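Local coordinates for protein putative dioxygenase (1H-3-hydroxy-4-oxoquinaldine 2,4-dioxygenase) (Mycobacteroides abscessus subsp. abscessus, PDB 6RA3) that cleaves the quinolone ring of the Pseudomonas quinolone signal (PQS) with dioxygen, forming N-octanoylanthranilate and carbon monoxide, at residues G98-L103 with E189-W194. Residues are numbered along the deposited sequence; the frame is centred on the assembly and turned at random.
Sequences GGWAAL and EAYRTW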
loop_
_atom_site.group_PDB
_atom_site.type_symbol
_atom_site.label_atom_id
_atom_site.label_comp_id
_atom_site.label_asym_id
_atom_site.label_seq_id
_atom_site.Cartn_x
_atom_site.Cartn_y
_atom_site.Cartn_z
ATOM N N GLY A 98 21.016 -9.697 8.748
ATOM C CA GLY A 98 20.646 -8.480 9.456
ATOM C C GLY A 98 21.205 -8.428 10.869
ATOM O O GLY A 98 21.396 -7.330 11.420
ATOM N N GLY A 99 21.513 -9.600 11.456
ATOM C CA GLY A 99 22.177 -9.637 12.758
ATOM C C GLY A 99 23.398 -8.748 12.833
ATOM O O GLY A 99 23.690 -8.158 13.879
ATOM N N TRP A 100 24.130 -8.620 11.719
ATOM C CA TRP A 100 25.329 -7.806 11.760
ATOM C C TRP A 100 25.004 -6.362 12.053
ATOM O O TRP A 100 25.741 -5.701 12.790
ATOM C CB TRP A 100 26.113 -7.904 10.446
ATOM C CG TRP A 100 26.673 -9.234 10.134
ATOM C CD1 TRP A 100 26.114 -10.196 9.343
ATOM C CD2 TRP A 100 27.935 -9.763 10.582
ATOM N NE1 TRP A 100 26.948 -11.295 9.273
ATOM C CE2 TRP A 100 28.062 -11.060 10.034
ATOM C CE3 TRP A 100 28.965 -9.268 11.391
ATOM C CZ2 TRP A 100 29.187 -11.872 10.265
ATOM C CZ3 TRP A 100 30.089 -10.085 11.613
ATOM C CH2 TRP A 100 30.171 -11.366 11.052
ATOM N N ALA A 101 23.931 -5.825 11.436
ATOM C CA ALA A 101 23.528 -4.452 11.710
ATOM C C ALA A 101 22.975 -4.318 13.119
ATOM O O ALA A 101 23.247 -3.328 13.809
ATOM C CB ALA A 101 22.489 -4.004 10.686
ATOM N N ALA A 102 22.196 -5.308 13.553
ATOM C CA ALA A 102 21.672 -5.301 14.925
ATOM C C ALA A 102 22.795 -5.180 15.957
ATOM O O ALA A 102 22.679 -4.423 16.928
ATOM C CB ALA A 102 20.854 -6.571 15.176
ATOM N N LEU A 103 23.909 -5.896 15.750
ATOM C CA LEU A 103 25.021 -5.804 16.701
ATOM C C LEU A 103 25.747 -4.470 16.576
ATOM O O LEU A 103 26.177 -3.888 17.580
ATOM C CB LEU A 103 25.964 -6.984 16.486
ATOM C CG LEU A 103 25.238 -8.316 16.702
ATOM C CD1 LEU A 103 26.024 -9.502 16.204
ATOM C CD2 LEU A 103 24.939 -8.478 18.191
ATOM N N GLU A 189 32.374 -9.536 3.309
ATOM C CA GLU A 189 33.287 -8.632 3.999
ATOM C C GLU A 189 33.128 -8.725 5.516
ATOM O O GLU A 189 34.110 -8.575 6.257
ATOM C CB GLU A 189 33.066 -7.195 3.539
ATOM C CG GLU A 189 33.959 -6.147 4.221
ATOM C CD GLU A 189 33.407 -4.736 4.092
ATOM O OE1 GLU A 189 32.466 -4.533 3.283
ATOM O OE2 GLU A 189 33.912 -3.828 4.789
ATOM N N ALA A 190 31.898 -8.923 5.999
ATOM C CA ALA A 190 31.674 -8.985 7.440
ATOM C C ALA A 190 32.440 -10.160 8.055
ATOM O O ALA A 190 33.090 -10.017 9.096
ATOM C CB ALA A 190 30.173 -9.090 7.720
ATOM N N TYR A 191 32.412 -11.320 7.401
ATOM C CA TYR A 191 33.152 -12.468 7.923
ATOM C C TYR A 191 34.660 -12.309 7.764
ATOM O O TYR A 191 35.422 -12.859 8.575
ATOM C CB TYR A 191 32.695 -13.749 7.247
ATOM C CG TYR A 191 31.375 -14.249 7.766
ATOM C CD1 TYR A 191 30.187 -13.890 7.140
ATOM C CD2 TYR A 191 31.309 -15.078 8.882
ATOM C CE1 TYR A 191 28.958 -14.347 7.608
ATOM C CE2 TYR A 191 30.086 -15.543 9.360
ATOM C CZ TYR A 191 28.910 -15.167 8.712
ATOM O OH TYR A 191 27.683 -15.607 9.151
ATOM N N ARG A 192 35.114 -11.574 6.742
ATOM C CA ARG A 192 36.547 -11.313 6.595
ATOM C C ARG A 192 37.056 -10.323 7.631
ATOM O O ARG A 192 38.225 -10.380 8.019
ATOM C CB ARG A 192 36.869 -10.754 5.203
ATOM C CG ARG A 192 36.701 -11.719 4.060
ATOM C CD ARG A 192 37.381 -11.185 2.804
ATOM N NE ARG A 192 37.559 -9.736 2.815
ATOM C CZ ARG A 192 36.776 -8.861 2.184
ATOM N NH1 ARG A 192 35.732 -9.271 1.472
ATOM N NH2 ARG A 192 37.050 -7.564 2.268
ATOM N N THR A 193 36.218 -9.381 8.048
ATOM C CA THR A 193 36.632 -8.356 8.999
ATOM C C THR A 193 36.691 -8.909 10.418
ATOM O O THR A 193 37.704 -8.766 11.113
ATOM C CB THR A 193 35.647 -7.187 8.937
ATOM O OG1 THR A 193 35.541 -6.744 7.584
ATOM C CG2 THR A 193 36.081 -6.016 9.866
ATOM N N TRP A 194 35.603 -9.541 10.846
ATOM C CA TRP A 194 35.392 -9.936 12.233
ATOM C C TRP A 194 35.776 -11.375 12.502
ATOM O O TRP A 194 35.991 -11.729 13.666
ATOM C CB TRP A 194 33.909 -9.753 12.614
ATOM C CG TRP A 194 33.518 -8.350 12.630
ATOM C CD1 TRP A 194 32.762 -7.704 11.701
ATOM C CD2 TRP A 194 33.883 -7.377 13.608
ATOM N NE1 TRP A 194 32.634 -6.389 12.039
ATOM C CE2 TRP A 194 33.304 -6.157 13.212
ATOM C CE3 TRP A 194 34.624 -7.423 14.799
ATOM C CZ2 TRP A 194 33.443 -4.976 13.960
ATOM C CZ3 TRP A 194 34.771 -6.241 15.538
ATOM C CH2 TRP A 194 34.177 -5.038 15.114
#
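Trp100 meets Ala190, Tyr191 and Trp194 in a buried aromatic cluster that joins two helices of the alpha/beta-hydrolase fold: helix 99-109, which follows central strand 90-95, and the C-terminal end of helix 177-194. The short helix axes come no closer than 12.3 Å, their N-to-C directions 49° apart, and the Trp100 indole spans the gap between them. With CG anti to its carbonyl carbon (chi1 -65°), Trp100 sends its six-membered ring across to the other helix. There Ala190 CB makes a CH-pi contact, 3.6 Å from the centroid of that ring and almost straight over its face. Trp194, which also forms a cation-pi pair with Arg200, lies roughly parallel to Trp100 but is displaced, so the two rings scarcely overlap; Trp194 CD1 is 3.6 Å from Trp100 CZ3. His97, probably a substrate-binding residue, lies beside the cluster; its ring meets Trp100 nearly parallel, and the Tyr191 side chain also touches that of His97. The Tyr191 hydroxyl is hydrogen-bonded to Ile123 O, which ties down the far end of the phenol. Tyr191 meets the six-membered ring of Trp100 T-shaped, planes at 78° and centroids 5.0 Å apart: Trp100 gives its edge to the tyrosine face, CZ2 sitting 3.5 Å above the centre of the Tyr191 ring.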